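Local coordinates for protein fanconi-associated nuclease 1 homolog (Pseudomonas aeruginosa, PDB 5Y7Q) that is a bacterial homolog of the Fanconi-associated nuclease FAN1, bringing family regions of the HTH, SAP and VRR-NUC types together in one chain, at residues 129-133 with 159-164; 79-84 with 111-115. All coordinates share one frame; numbering follows the deposited sequence.

Contact 1 (129-133 with 159-164)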
ATOM      1  N   LEU A 129     -31.416  -7.969  -9.490  1.00 84.39           N
ATOM      2  CA  LEU A 129     -31.505  -7.286 -10.774  1.00 75.98           C
ATOM      3  C   LEU A 129     -30.157  -6.737 -11.204  1.00 76.70           C
ATOM      4  O   LEU A 129     -29.803  -6.796 -12.388  1.00 76.39           O
ATOM      5  CB  LEU A 129     -32.521  -6.164 -10.677  1.00 81.66           C
ATOM      6  CG  LEU A 129     -32.743  -5.290 -11.902  1.00 79.83           C
ATOM      7  CD1 LEU A 129     -32.912  -6.087 -13.190  1.00 70.87           C
ATOM      8  CD2 LEU A 129     -33.979  -4.501 -11.595  1.00 75.51           C
ATOM      9  N   ALA A 130     -29.385  -6.214 -10.248  1.00 79.99           N
ATOM     10  CA  ALA A 130     -28.057  -5.687 -10.557  1.00 75.78           C
ATOM     11  C   ALA A 130     -27.142  -6.772 -11.112  1.00 77.85           C
ATOM     12  O   ALA A 130     -26.367  -6.523 -12.046  1.00 73.63           O
ATOM     13  CB  ALA A 130     -27.449  -5.061  -9.308  1.00 61.77           C
ATOM     14  N   GLN A 131     -27.226  -7.991 -10.554  1.00 77.60           N
ATOM     15  CA  GLN A 131     -26.375  -9.081 -11.026  1.00 66.39           C
ATOM     16  C   GLN A 131     -26.799  -9.530 -12.413  1.00 69.29           C
ATOM     17  O   GLN A 131     -25.955  -9.826 -13.273  1.00 67.16           O
ATOM     18  CB  GLN A 131     -26.423 -10.255 -10.054  1.00 59.34           C
ATOM     19  CG  GLN A 131     -26.613  -9.894  -8.587  1.00 62.43           C
ATOM     20  CD  GLN A 131     -26.626 -11.133  -7.691  1.00 65.47           C
ATOM     21  OE1 GLN A 131     -27.544 -11.344  -6.899  1.00 84.77           O
ATOM     22  NE2 GLN A 131     -25.614 -11.959  -7.826  1.00 55.98           N
ATOM     23  N   LEU A 132     -28.113  -9.593 -12.634  1.00 77.20           N
ATOM     24  CA  LEU A 132     -28.648  -9.789 -13.975  1.00 74.83           C
ATOM     25  C   LEU A 132     -28.067  -8.768 -14.932  1.00 78.62           C
ATOM     26  O   LEU A 132     -27.732  -9.094 -16.074  1.00 80.27           O
ATOM     27  CB  LEU A 132     -30.169  -9.679 -13.946  1.00 74.92           C
ATOM     28  CG  LEU A 132     -30.865  -9.806 -15.290  1.00 78.98           C
ATOM     29  CD1 LEU A 132     -30.625 -11.188 -15.829  1.00 77.52           C
ATOM     30  CD2 LEU A 132     -32.359  -9.539 -15.150  1.00 86.06           C
ATOM     31  N   PHE A 133     -27.913  -7.528 -14.466  1.00 83.05           N
ATOM     32  CA  PHE A 133     -27.346  -6.481 -15.305  1.00 79.63           C
ATOM     33  C   PHE A 133     -25.869  -6.701 -15.554  1.00 74.31           C
ATOM     34  O   PHE A 133     -25.353  -6.294 -16.601  1.00 75.17           O
ATOM     35  CB  PHE A 133     -27.580  -5.115 -14.673  1.00 78.10           C
ATOM     36  CG  PHE A 133     -28.746  -4.404 -15.254  1.00 84.86           C
ATOM     37  CD1 PHE A 133     -30.017  -4.941 -15.142  1.00 83.65           C
ATOM     38  CD2 PHE A 133     -28.577  -3.219 -15.951  1.00 82.51           C
ATOM     39  CE1 PHE A 133     -31.098  -4.293 -15.695  1.00 87.00           C
ATOM     40  CE2 PHE A 133     -29.652  -2.574 -16.511  1.00 80.10           C
ATOM     41  CZ  PHE A 133     -30.914  -3.109 -16.384  1.00 83.60           C
ATOM     42  N   LEU A 159     -30.609   2.901 -16.387  1.00 95.76           N
ATOM     43  CA  LEU A 159     -31.662   1.925 -16.631  1.00 96.58           C
ATOM     44  C   LEU A 159     -31.869   1.040 -15.408  1.00 91.11           C
ATOM     45  O   LEU A 159     -33.005   0.838 -14.951  1.00 96.60           O
ATOM     46  CB  LEU A 159     -31.293   1.087 -17.847  1.00 97.01           C
ATOM     47  CG  LEU A 159     -32.446   0.499 -18.622  1.00 99.82           C
ATOM     48  CD1 LEU A 159     -33.229   1.630 -19.258  1.00106.22           C
ATOM     49  CD2 LEU A 159     -31.883  -0.436 -19.661  1.00 96.70           C
ATOM     50  N   LEU A 160     -30.770   0.511 -14.863  1.00 78.48           N
ATOM     51  CA  LEU A 160     -30.841  -0.245 -13.617  1.00 77.82           C
ATOM     52  C   LEU A 160     -31.514   0.575 -12.516  1.00 90.67           C
ATOM     53  O   LEU A 160     -32.373   0.066 -11.783  1.00 93.66           O
ATOM     54  CB  LEU A 160     -29.435  -0.685 -13.197  1.00 71.46           C
ATOM     55  CG  LEU A 160     -29.344  -1.559 -11.941  1.00 75.41           C
ATOM     56  CD1 LEU A 160     -30.117  -2.840 -12.163  1.00 75.78           C
ATOM     57  CD2 LEU A 160     -27.905  -1.863 -11.517  1.00 71.99           C
ATOM     58  N   GLU A 161     -31.152   1.858 -12.400  1.00 94.14           N
ATOM     59  CA  GLU A 161     -31.707   2.684 -11.331  1.00 95.39           C
ATOM     60  C   GLU A 161     -33.210   2.817 -11.488  1.00 98.02           C
ATOM     61  O   GLU A 161     -33.967   2.627 -10.529  1.00102.25           O
ATOM     62  CB  GLU A 161     -31.041   4.066 -11.314  1.00 98.13           C
ATOM     63  CG  GLU A 161     -30.790   4.631  -9.917  1.00105.28           C
ATOM     64  CD  GLU A 161     -31.387   6.015  -9.709  1.00124.31           C
ATOM     65  OE1 GLU A 161     -32.545   6.252 -10.132  1.00133.59           O
ATOM     66  OE2 GLU A 161     -30.694   6.874  -9.120  1.00128.84           O
ATOM     67  N   ARG A 162     -33.662   3.119 -12.709  1.00101.46           N
ATOM     68  CA  ARG A 162     -35.091   3.288 -12.951  1.00111.19           C
ATOM     69  C   ARG A 162     -35.858   2.005 -12.641  1.00107.20           C
ATOM     70  O   ARG A 162     -36.948   2.052 -12.059  1.00109.83           O
ATOM     71  CB  ARG A 162     -35.331   3.737 -14.398  1.00113.60           C
ATOM     72  CG  ARG A 162     -36.645   4.508 -14.633  1.00119.25           C
ATOM     73  CD  ARG A 162     -36.448   6.031 -14.608  1.00123.36           C
ATOM     74  NE  ARG A 162     -36.573   6.630 -15.940  1.00130.76           N
ATOM     75  CZ  ARG A 162     -36.391   7.924 -16.204  1.00141.98           C
ATOM     76  NH1 ARG A 162     -36.078   8.765 -15.224  1.00146.55           N
ATOM     77  NH2 ARG A 162     -36.529   8.386 -17.446  1.00143.25           N
ATOM     78  N   LEU A 163     -35.289   0.847 -12.983  1.00104.14           N
ATOM     79  CA  LEU A 163     -36.012  -0.419 -12.853  1.00105.12           C
ATOM     80  C   LEU A 163     -35.872  -1.112 -11.492  1.00107.48           C
ATOM     81  O   LEU A 163     -36.624  -2.058 -11.235  1.00107.04           O
ATOM     82  CB  LEU A 163     -35.560  -1.394 -13.945  1.00 95.03           C
ATOM     83  CG  LEU A 163     -35.902  -0.985 -15.374  1.00 96.23           C
ATOM     84  CD1 LEU A 163     -35.014  -1.693 -16.381  1.00 87.29           C
ATOM     85  CD2 LEU A 163     -37.358  -1.304 -15.638  1.00110.54           C
ATOM     86  N   GLN A 164     -34.940  -0.687 -10.616  1.00103.86           N
ATOM     87  CA  GLN A 164     -34.777  -1.373  -9.331  1.00 96.54           C
ATOM     88  C   GLN A 164     -35.963  -1.186  -8.385  1.00104.64           C
ATOM     89  O   GLN A 164     -36.399  -2.182  -7.779  1.00103.40           O
ATOM     90  CB  GLN A 164     -33.471  -0.934  -8.670  1.00 96.41           C
ATOM     91  CG  GLN A 164     -32.411  -1.996  -8.594  1.00 95.30           C
ATOM     92  CD  GLN A 164     -31.030  -1.383  -8.647  1.00 91.06           C
ATOM     93  OE1 GLN A 164     -30.881  -0.210  -9.000  1.00 83.57           O
ATOM     94  NE2 GLN A 164     -30.013  -2.161  -8.285  1.00 93.00           N
TER
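Leu-160 reaches between Leu-129, Ala-130 and Phe-133 and has the largest share of the contact. Leu-160 CD1 sits over one face of the Phe-133 ring, 3.8 Å from the ring centroid. The approach is only 17° off the ring normal, which makes it a CH-pi contact, shifted somewhat off centre. Leu-160 CD1 also meets Leu-129 CG at 3.6 Å. It is thus held between Leu-129 CG and the face of the ring. The other branch goes elsewhere: Leu-160 CD2 lies 3.9 Å from Ala-130 CB. CG of Leu-160 lies anti to the backbone N (chi1 -177°), which carries both methyls toward helix 129-135. The turn about CB-CG then points CD1 at the ring and CD2 at Ala-130.

The ring is also touched at its edge. Leu-159 CB comes near the ring plane at Phe-133 CE2, 4.2 Å away, and Leu-163 CD1 does so at CZ. Leu-129 sends its CD2 past Leu-160 toward the Leu-163 backbone. Leu-129 CD2 lies 3.6 Å from Leu-163 O and 4.2 Å from Leu-163 CB.

The two helices belong to the SAP-type region of this FAN1 homolog. Helix 129-135 and helix 156-163 run nearly antiparallel, with 155° between their short segments. The segment axes approach to 10.6 Å, a wide spacing filled by the leucines and the phenylalanine. No hydrogen bond crosses between the segments, so apolar contacts carry the pairing. Ala-130 is on the exposed side, beside Gln-164.

Further out, Lys-156 NZ donates a hydrogen bond to Phe-133 O and ties the beginning of helix 156-163 to helix 129-135. Behind the ring edge, Leu-159 packs on Leu-149 and Leu-154. The contact's nearest atom is about 6 Å from the bound nucleic acid.

Contact 2 (79-84 with 111-115)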
ATOM      1  N   ALA A  79      -9.566 -31.150 -16.277  1.00 68.52           N
ATOM      2  CA  ALA A  79     -10.307 -30.050 -16.888  1.00 66.01           C
ATOM      3  C   ALA A  79     -11.207 -29.341 -15.877  1.00 71.34           C
ATOM      4  O   ALA A  79     -11.390 -28.118 -15.949  1.00 75.68           O
ATOM      5  CB  ALA A  79     -11.124 -30.551 -18.071  1.00 67.59           C
ATOM      6  N   SER A  80     -11.771 -30.076 -14.924  1.00 63.58           N
ATOM      7  CA  SER A  80     -12.598 -29.411 -13.929  1.00 61.63           C
ATOM      8  C   SER A  80     -11.750 -28.612 -12.952  1.00 63.82           C
ATOM      9  O   SER A  80     -12.128 -27.495 -12.564  1.00 65.14           O
ATOM     10  CB  SER A  80     -13.457 -30.423 -13.195  1.00 64.25           C
ATOM     11  OG  SER A  80     -14.014 -31.316 -14.128  1.00 69.49           O
ATOM     12  N   GLN A  81     -10.602 -29.160 -12.538  1.00 59.91           N
ATOM     13  CA  GLN A  81      -9.639 -28.344 -11.799  1.00 79.75           C
ATOM     14  C   GLN A  81      -9.347 -27.034 -12.538  1.00 58.10           C
ATOM     15  O   GLN A  81      -9.471 -25.939 -11.969  1.00 52.80           O
ATOM     16  CB  GLN A  81      -8.344 -29.130 -11.576  1.00 82.13           C
ATOM     17  CG  GLN A  81      -8.425 -30.236 -10.547  1.00 85.97           C
ATOM     18  CD  GLN A  81      -7.089 -30.932 -10.347  1.00 85.83           C
ATOM     19  OE1 GLN A  81      -6.356 -31.145 -11.299  1.00 92.41           O
ATOM     20  NE2 GLN A  81      -6.775 -31.296  -9.109  1.00 81.70           N
ATOM     21  N   ALA A  82      -9.004 -27.139 -13.830  1.00 61.58           N
ATOM     22  CA  ALA A  82      -8.618 -25.973 -14.626  1.00 60.58           C
ATOM     23  C   ALA A  82      -9.746 -24.963 -14.698  1.00 62.60           C
ATOM     24  O   ALA A  82      -9.530 -23.758 -14.521  1.00 59.34           O
ATOM     25  CB  ALA A  82      -8.218 -26.401 -16.033  1.00 57.48           C
ATOM     26  N   LEU A  83     -10.964 -25.444 -14.956  1.00 70.30           N
ATOM     27  CA  LEU A  83     -12.106 -24.546 -15.022  1.00 60.89           C
ATOM     28  C   LEU A  83     -12.276 -23.810 -13.714  1.00 62.81           C
ATOM     29  O   LEU A  83     -12.486 -22.587 -13.702  1.00 62.67           O
ATOM     30  CB  LEU A  83     -13.370 -25.313 -15.359  1.00 59.13           C
ATOM     31  CG  LEU A  83     -14.539 -24.347 -15.454  1.00 61.93           C
ATOM     32  CD1 LEU A  83     -14.226 -23.326 -16.549  1.00 51.90           C
ATOM     33  CD2 LEU A  83     -15.843 -25.113 -15.735  1.00 71.39           C
ATOM     34  N   LEU A  84     -12.146 -24.532 -12.601  1.00 50.91           N
ATOM     35  CA  LEU A  84     -12.263 -23.886 -11.304  1.00 57.31           C
ATOM     36  C   LEU A  84     -11.288 -22.732 -11.192  1.00 57.87           C
ATOM     37  O   LEU A  84     -11.672 -21.587 -10.904  1.00 53.44           O
ATOM     38  CB  LEU A  84     -12.006 -24.877 -10.180  1.00 61.61           C
ATOM     39  CG  LEU A  84     -12.469 -24.282  -8.857  1.00 63.55           C
ATOM     40  CD1 LEU A  84     -13.892 -23.775  -9.040  1.00 64.20           C
ATOM     41  CD2 LEU A  84     -12.421 -25.327  -7.763  1.00 64.07           C
ATOM     42  N   ALA A 111     -16.793 -29.942 -18.457  1.00 74.90           N
ATOM     43  CA  ALA A 111     -15.809 -29.706 -17.403  1.00 74.70           C
ATOM     44  C   ALA A 111     -16.443 -29.154 -16.133  1.00 69.69           C
ATOM     45  O   ALA A 111     -15.870 -29.292 -15.044  1.00 65.61           O
ATOM     46  CB  ALA A 111     -14.707 -28.761 -17.897  1.00 64.12           C
ATOM     47  N   VAL A 112     -17.604 -28.507 -16.243  1.00 64.24           N
ATOM     48  CA  VAL A 112     -18.204 -27.936 -15.050  1.00 66.24           C
ATOM     49  C   VAL A 112     -19.043 -28.947 -14.266  1.00 75.17           C
ATOM     50  O   VAL A 112     -19.256 -28.740 -13.058  1.00 64.84           O
ATOM     51  CB  VAL A 112     -19.034 -26.691 -15.407  1.00 71.24           C
ATOM     52  CG1 VAL A 112     -20.415 -27.081 -15.926  1.00 68.48           C
ATOM     53  CG2 VAL A 112     -19.151 -25.766 -14.200  1.00 58.52           C
ATOM     54  N   GLN A 113     -19.523 -30.036 -14.895  1.00 75.22           N
ATOM     55  CA  GLN A 113     -20.416 -30.962 -14.177  1.00 78.61           C
ATOM     56  C   GLN A 113     -19.873 -31.469 -12.833  1.00 84.62           C
ATOM     57  O   GLN A 113     -20.618 -31.412 -11.835  1.00 79.65           O
ATOM     58  CB  GLN A 113     -20.790 -32.148 -15.076  1.00 76.52           C
ATOM     59  CG  GLN A 113     -21.522 -31.761 -16.358  1.00 82.72           C
ATOM     60  CD  GLN A 113     -22.871 -31.068 -16.129  1.00 94.57           C
ATOM     61  OE1 GLN A 113     -23.756 -31.580 -15.417  1.00102.75           O
ATOM     62  NE2 GLN A 113     -23.050 -29.920 -16.773  1.00 74.51           N
ATOM     63  N   PRO A 114     -18.616 -31.945 -12.714  1.00 88.82           N
ATOM     64  CA  PRO A 114     -18.156 -32.420 -11.395  1.00 85.15           C
ATOM     65  C   PRO A 114     -18.136 -31.328 -10.335  1.00 77.71           C
ATOM     66  O   PRO A 114     -18.353 -31.634  -9.154  1.00 76.82           O
ATOM     67  CB  PRO A 114     -16.747 -32.964 -11.676  1.00 73.45           C
ATOM     68  CG  PRO A 114     -16.652 -33.103 -13.134  1.00 78.64           C
ATOM     69  CD  PRO A 114     -17.528 -32.039 -13.705  1.00 82.12           C
ATOM     70  N   LEU A 115     -17.900 -30.063 -10.733  1.00 70.93           N
ATOM     71  CA  LEU A 115     -17.989 -28.927  -9.811  1.00 69.79           C
ATOM     72  C   LEU A 115     -19.419 -28.695  -9.343  1.00 65.34           C
ATOM     73  O   LEU A 115     -19.650 -28.365  -8.175  1.00 65.46           O
ATOM     74  CB  LEU A 115     -17.435 -27.652 -10.468  1.00 65.85           C
ATOM     75  CG  LEU A 115     -16.016 -27.818 -11.016  1.00 65.08           C
ATOM     76  CD1 LEU A 115     -15.543 -26.612 -11.786  1.00 62.99           C
ATOM     77  CD2 LEU A 115     -15.061 -28.142  -9.881  1.00 67.86           C
TER
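Ser-80 donates a hydrogen bond from OG to the backbone carbonyl of Ala-111, with 2.9 Å between Ser-80 OG and Ala-111 O. It joins two helices, 78-89 and 108-118, in the HTH-type region of this FAN1 homolog. The short segments cross nearly at a right angle, and their axes come within 8.1 Å.

The tight part centres on buried Ser-80 and Ala-111 and continues into apolar contacts of Leu-83 and Leu-115. Leu-83 holds CG anti to its N (chi1 -179°), which extends CD2 toward Val-112. Leu-83 CD2 lies 3.6 Å from Val-112 CB and 4.2 Å from Leu-115 CD1. Leu-115 lays CD1 along helix 78-89, against Ser-80 O and beside Leu-84. Beyond this part, strand 184-187 takes over: Leu-84 touches Leu-187, and Val-112 touches Tyr-185.

The more open side is thinner. Ala-79 and Pro-114, both partly exposed, are little covered by the other segment. Ala-79 CB meets Ala-111 CB at 4.0 Å. Pro-114 brings its ring CG up to the Ser-80 hydroxyl.

Helix 108-118 is kinked at Pro-114. Proline has no N-H to give, and Leu-115 N makes no bond to the turn before. The serine thus serves a carbonyl that the helix itself does not use in the regular way. Ser-80 OG meets Ala-111 O at a C=O...OG angle of 131°, tilted 20° from the carbonyl plane.

In the fold
Contact 2 comes first along the chain and closes before contact 1 opens. Its helices, 78-89 and 108-118, lie in the HTH-type region. The helices of contact 1, 129-135 and 156-163, lie in the SAP-type region. They share no helix, strand or sheet. The contact centres are 31 Å apart, and the nearest atoms are about 17 Å apart, without touching. Both centres lie far from the centre of the chain, at 34 and 35 Å. The two helix pairs belong to successive N-terminal regions. Both lie near the bound nucleic acid without these segments touching it, contact 2 at about 9 Å by its nearest atom.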